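Local atomic coordinates of putative cell adhesion protein (Bacteroides eggerthii, PDB entry 4GPV), a protein that probably serves as a FimA-like subunit of adhesive pili (fimbriae) on the bacterial cell surface. Residues Ala231-Pro234 and Gly235-Thr238; Thr102-Thr105 and Glu106-Leu110; Phe195-Ala198 and Ala199-Val202. All coordinates share one frame; numbering follows the deposited sequence.

Interaction 1. Residues Ala231-Pro234 and Gly235-Thr238; sequences AVSP and GDFT
One face of the Phe-237 ring carries Val-232, whose CG1 sits 4.0 Å from the ring centroid, 17° off the normal, in a CH-pi contact. The second methyl, CG2, reaches the rim and meets CZ of Phe-237 at 3.6 Å; Phe-246 makes an edge-to-face contact with the same ring. The other flat group, the carboxylate of Asp-236, is approached from a single face by two donors of Ser-233: N gives a bond of 2.6 Å to OD2, and OG one of 2.8 Å to the same oxygen. With chi1 at 63°, OG is set between the serine's own N and carbonyl carbon, which lets hydroxyl and amide converge on one acceptor. The same two residues end a type II beta turn, closed by Asp-236 N on Ser-233 O at 3.1 Å. Pro-234 suits the second position with its fixed phi; at the third, Gly-235 easily reaches a phi of 96° because it has no CB to meet the carbonyl before it. Water 1 links Ala-231 O to OD2, and water 3 joins Pro-234 O to OD1. Two protein donors and a water on OD2 would probably favour the ionised carboxylate, and the bonds from Ser-233 add to the backbone bond that closes the turn.

Interaction 2. Residues Thr102-Thr105 and Glu106-Leu110; sequences TVKT and ETDLL
Asp-108 and Thr-105 face each other across the start of helix 106-111, each side chain meeting the other's backbone N-H. The threonine side chain runs obliquely to the aspartate, and its OG1 accepts from Asp-108 N at 3.2 Å with an N-H...O angle of 160°. In return the Asp-108 carboxylate reaches back along the chain, where OD2 takes Thr-105 N at 3.3 Å, a longer and more bent bond (137°) that arrives from above the carboxylate plane. This reciprocal pair is a capping box, with Thr-105 as N-cap. A second amide extends it: Lys-104 N meets the anti lone pair of the same OD2 at 3.0 Å, so one oxygen holds two successive N-H groups.

The torsions explain the fit. Thr-105 OG1 lies between its own N and carbonyl carbon (chi1 67°), facing the first turn, whereas Asp-108 CG stands opposite its carbonyl carbon and leans toward the preceding loop. The Lys-104 side chain leads away at the exposed surface, where a charged amine is readily solvated, and leaves the bonding to its backbone N.

On the buried side Val-103 leans obliquely against Leu-109, CG1 to CB at 3.9 Å, beside the first regular helical bond, from Leu-109 N to Thr-105 O (3.1 Å). Leu-109 continues inward to Phe-53, Phe-55 and Phe-100, and Glu-106 bonds Tyr-87 through OE2, so Leu-109 and Glu-106 join the helix to strands 50-56 and 83-90.

A threonine hydroxyl, one bond from CB, is near enough to stand in for the missing earlier carbonyl and satisfy an amide of the first turn. The aspartate near the N terminus probably gains from the helix dipole, and its two amide donors would favour the charged form.

Interaction 3. Residues Phe195-Ala198 and Ala199-Val202; sequences FGSA and AEKV
Ala-199, in the first turn of a short, weakly bonded helix, meets Ser-197 through its CB, 4.0 Å from OG; its small methyl fits close beside the cap. Next comes Glu-200, whose N donates to Ser-197 OG at 3.0 Å (N-H...O angle 160°). Its side chain folds back, CG lying beside its own N (chi1 -78°) and the rest extended, which brings OE1 to Ser-197 N at 3.2 Å from above the carboxylate plane. These two bonds make a capping box with Ser-197 as N-cap, and they start the turn that follows strand 176-193. OE1 also forms a salt bridge with Arg-193, which probably steadies the negative charge. Having no CB, Gly-196 leaves OE1 room to stand 3.5 Å from its CA. Lys-201 closes the turn, N to Ser-197 O at 3.2 Å, with a weak second bond to Ala-198 O. Its extended chain runs back along the segment, CG 3.4 Å from Ser-197 O, and NZ reaches Gly-196 O through water 4. Finally Val-202 lays CG2 3.7 Å from Ala-198 O, and its branched side chain also touches Asp-255 and Pro-295.

In the fold
From the N terminus, the three local contacts follow one another in series, and none nests in or crosses another. Interaction 2 comes first, turning the loop after strand 83-90 into helix 106-111. Interaction 3 follows strand 176-193 and starts helix 198-201. These two meet directly: Leu-110 CD2 packs on Phe-195 CB at 3.6 Å, and Leu-109 touches the Phe-195 ring, joining helix 106-111 to the segment ahead of helix 198-201. Interaction 1 comes last, just beyond strand 229-231, on the other side of the chain's centre, with its centre about 38 Å from that of interaction 3. It borders strands 176-193 and 146-169, and like interaction 3 it belongs to the FimA-like C-terminal domain.

Interaction 1. Residues Ala231-Pro234 and Gly235-Thr238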
# COMPACT_ATOMS: atom_id res chain seq x y z
N ALA A 231 7.31 4.00 -16.77
CA ALA A 231 8.16 3.84 -17.96
C ALA A 231 9.64 3.98 -17.66
O ALA A 231 10.05 4.82 -16.84
CB ALA A 231 7.75 4.83 -19.06
N VAL A 232 10.43 3.16 -18.36
CA VAL A 232 11.90 3.18 -18.28
C VAL A 232 12.45 3.87 -19.54
O VAL A 232 12.08 3.53 -20.67
CB VAL A 232 12.45 1.73 -18.11
CG1 VAL A 232 13.98 1.68 -18.22
CG2 VAL A 232 11.99 1.12 -16.80
N SER A 233 13.37 4.81 -19.34
CA SER A 233 13.97 5.49 -20.47
C SER A 233 15.44 5.09 -20.62
O SER A 233 16.04 4.65 -19.63
CB SER A 233 13.82 7.01 -20.32
OG SER A 233 14.50 7.50 -19.18
N PRO A 234 16.07 5.25 -21.81
CA PRO A 234 17.51 4.96 -21.91
C PRO A 234 18.27 5.81 -20.89
O PRO A 234 17.92 6.98 -20.68
CB PRO A 234 17.85 5.34 -23.36
CG PRO A 234 16.77 6.28 -23.78
CD PRO A 234 15.54 5.77 -23.09
N GLY A 235 19.23 5.20 -20.21
CA GLY A 235 20.01 5.90 -19.20
C GLY A 235 19.51 5.73 -17.78
O GLY A 235 20.28 5.98 -16.85
N ASP A 236 18.21 5.34 -17.59
CA ASP A 236 17.64 5.14 -16.25
C ASP A 236 18.33 4.00 -15.50
O ASP A 236 18.64 4.15 -14.32
CB ASP A 236 16.13 4.86 -16.33
CG ASP A 236 15.24 6.05 -16.63
OD1 ASP A 236 15.73 7.19 -16.51
OD2 ASP A 236 14.08 5.83 -17.03
N PHE A 237 18.55 2.86 -16.18
CA PHE A 237 19.22 1.72 -15.53
C PHE A 237 20.72 1.70 -15.82
O PHE A 237 21.14 1.71 -16.98
CB PHE A 237 18.59 0.38 -15.92
CG PHE A 237 17.16 0.16 -15.49
CD1 PHE A 237 16.59 0.93 -14.48
CD2 PHE A 237 16.38 -0.82 -16.09
CE1 PHE A 237 15.26 0.73 -14.08
CE2 PHE A 237 15.05 -1.02 -15.69
CZ PHE A 237 14.51 -0.26 -14.68
N THR A 238 21.51 1.67 -14.74
CA THR A 238 22.98 1.61 -14.82
C THR A 238 23.49 0.57 -13.80
O THR A 238 22.69 -0.06 -13.10
CB THR A 238 23.61 3.01 -14.56
OG1 THR A 238 23.49 3.34 -13.17
CG2 THR A 238 23.01 4.13 -15.43
O HOH W 1 11.68 6.90 -16.96
O HOH W 2 17.66 2.34 -18.79
O HOH W 3 17.36 8.47 -18.61

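Interaction 2. Residues Thr102-Thr105 and Glu106-Leu110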
# COMPACT_ATOMS: atom_id res chain seq x y z
N THR A 102 -22.23 6.27 5.31
CA THR A 102 -23.36 5.43 5.76
C THR A 102 -23.06 4.68 7.08
O THR A 102 -23.85 3.84 7.49
CB THR A 102 -23.78 4.43 4.66
OG1 THR A 102 -22.76 3.45 4.47
CG2 THR A 102 -24.15 5.12 3.34
N VAL A 103 -21.91 4.97 7.73
CA VAL A 103 -21.55 4.34 9.01
C VAL A 103 -22.55 4.79 10.09
O VAL A 103 -22.71 6.00 10.31
CB VAL A 103 -20.10 4.65 9.43
CG1 VAL A 103 -19.84 4.25 10.87
CG2 VAL A 103 -19.10 3.98 8.49
N LYS A 104 -23.20 3.82 10.75
CA LYS A 104 -24.18 4.10 11.80
C LYS A 104 -23.74 3.50 13.12
O LYS A 104 -24.19 3.94 14.19
CB LYS A 104 -25.57 3.54 11.45
CG LYS A 104 -26.05 3.78 10.02
CD LYS A 104 -26.65 5.15 9.81
CE LYS A 104 -27.27 5.24 8.44
NZ LYS A 104 -27.29 6.64 7.96
N THR A 105 -22.94 2.43 13.04
CA THR A 105 -22.48 1.67 14.19
C THR A 105 -21.01 1.28 14.08
O THR A 105 -20.40 1.39 13.01
CB THR A 105 -23.29 0.37 14.34
OG1 THR A 105 -22.98 -0.48 13.23
CG2 THR A 105 -24.80 0.60 14.51
N GLU A 106 -20.46 0.76 15.18
CA GLU A 106 -19.07 0.32 15.22
C GLU A 106 -18.87 -0.85 14.25
O GLU A 106 -17.88 -0.88 13.54
CB GLU A 106 -18.72 -0.07 16.65
CG GLU A 106 -17.26 -0.37 16.90
CD GLU A 106 -16.94 -0.56 18.36
OE1 GLU A 106 -17.87 -0.50 19.20
OE2 GLU A 106 -15.75 -0.76 18.68
N THR A 107 -19.86 -1.78 14.19
CA THR A 107 -19.84 -2.92 13.26
C THR A 107 -19.72 -2.38 11.83
O THR A 107 -18.88 -2.88 11.09
CB THR A 107 -21.09 -3.80 13.47
OG1 THR A 107 -21.09 -4.27 14.82
CG2 THR A 107 -21.13 -5.01 12.52
N ASP A 108 -20.46 -1.31 11.47
CA ASP A 108 -20.36 -0.71 10.13
C ASP A 108 -18.99 -0.18 9.84
O ASP A 108 -18.47 -0.39 8.74
CB ASP A 108 -21.34 0.45 9.94
CG ASP A 108 -22.80 0.06 9.94
OD1 ASP A 108 -23.11 -1.13 9.66
OD2 ASP A 108 -23.65 0.96 10.17
N LEU A 109 -18.41 0.59 10.79
CA LEU A 109 -17.11 1.19 10.55
C LEU A 109 -16.04 0.12 10.35
O LEU A 109 -15.20 0.26 9.46
CB LEU A 109 -16.72 2.11 11.72
CG LEU A 109 -15.32 2.74 11.60
CD1 LEU A 109 -15.24 3.69 10.46
CD2 LEU A 109 -14.95 3.44 12.84
N LEU A 110 -16.08 -0.95 11.16
CA LEU A 110 -15.09 -2.02 11.11
C LEU A 110 -15.06 -2.76 9.77
O LEU A 110 -14.03 -3.35 9.42
CB LEU A 110 -15.32 -3.02 12.26
CG LEU A 110 -15.09 -2.46 13.67
CD1 LEU A 110 -15.44 -3.50 14.74
CD2 LEU A 110 -13.67 -1.96 13.86

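Interaction 3. Residues Phe195-Ala198 and Ala199-Val202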
# COMPACT_ATOMS: atom_id res chain seq x y z
N PHE A 195 -9.84 -0.95 9.43
CA PHE A 195 -9.86 -1.61 10.74
C PHE A 195 -10.03 -3.09 10.51
O PHE A 195 -9.96 -3.56 9.38
CB PHE A 195 -10.97 -1.01 11.62
CG PHE A 195 -10.79 0.47 11.78
CD1 PHE A 195 -9.78 0.98 12.59
CD2 PHE A 195 -11.59 1.37 11.07
CE1 PHE A 195 -9.56 2.35 12.67
CE2 PHE A 195 -11.35 2.74 11.15
CZ PHE A 195 -10.38 3.22 11.99
N GLY A 196 -10.19 -3.83 11.58
CA GLY A 196 -10.32 -5.27 11.45
C GLY A 196 -9.04 -5.96 11.81
O GLY A 196 -8.05 -5.33 12.21
N SER A 197 -9.06 -7.27 11.69
CA SER A 197 -7.94 -8.10 12.10
C SER A 197 -6.79 -7.99 11.11
O SER A 197 -6.97 -7.64 9.95
CB SER A 197 -8.37 -9.55 12.21
OG SER A 197 -8.62 -10.06 10.91
N ALA A 198 -5.60 -8.35 11.59
CA ALA A 198 -4.42 -8.38 10.75
C ALA A 198 -4.68 -9.35 9.56
O ALA A 198 -4.30 -9.03 8.43
CB ALA A 198 -3.22 -8.84 11.58
N ALA A 199 -5.37 -10.49 9.81
CA ALA A 199 -5.63 -11.47 8.74
C ALA A 199 -6.57 -10.90 7.67
O ALA A 199 -6.29 -11.05 6.48
CB ALA A 199 -6.20 -12.76 9.31
N GLU A 200 -7.61 -10.16 8.09
CA GLU A 200 -8.56 -9.55 7.15
C GLU A 200 -7.87 -8.52 6.25
O GLU A 200 -8.24 -8.40 5.07
CB GLU A 200 -9.71 -8.87 7.90
CG GLU A 200 -10.77 -9.85 8.42
CD GLU A 200 -11.78 -9.32 9.44
OE1 GLU A 200 -11.57 -8.23 10.01
OE2 GLU A 200 -12.77 -10.04 9.70
N LYS A 201 -6.89 -7.77 6.80
CA LYS A 201 -6.21 -6.70 6.08
C LYS A 201 -5.34 -7.19 4.93
O LYS A 201 -5.04 -6.38 4.04
CB LYS A 201 -5.35 -5.86 7.03
CG LYS A 201 -6.19 -4.99 7.96
CD LYS A 201 -5.28 -4.24 8.95
CE LYS A 201 -6.08 -3.25 9.77
NZ LYS A 201 -5.21 -2.61 10.80
N VAL A 202 -4.95 -8.49 4.92
CA VAL A 202 -4.09 -9.06 3.86
C VAL A 202 -4.85 -10.05 2.96
O VAL A 202 -4.22 -10.72 2.14
CB VAL A 202 -2.79 -9.69 4.45
CG1 VAL A 202 -1.95 -8.63 5.16
CG2 VAL A 202 -3.10 -10.86 5.39
O HOH W 4 -7.11 -2.76 12.99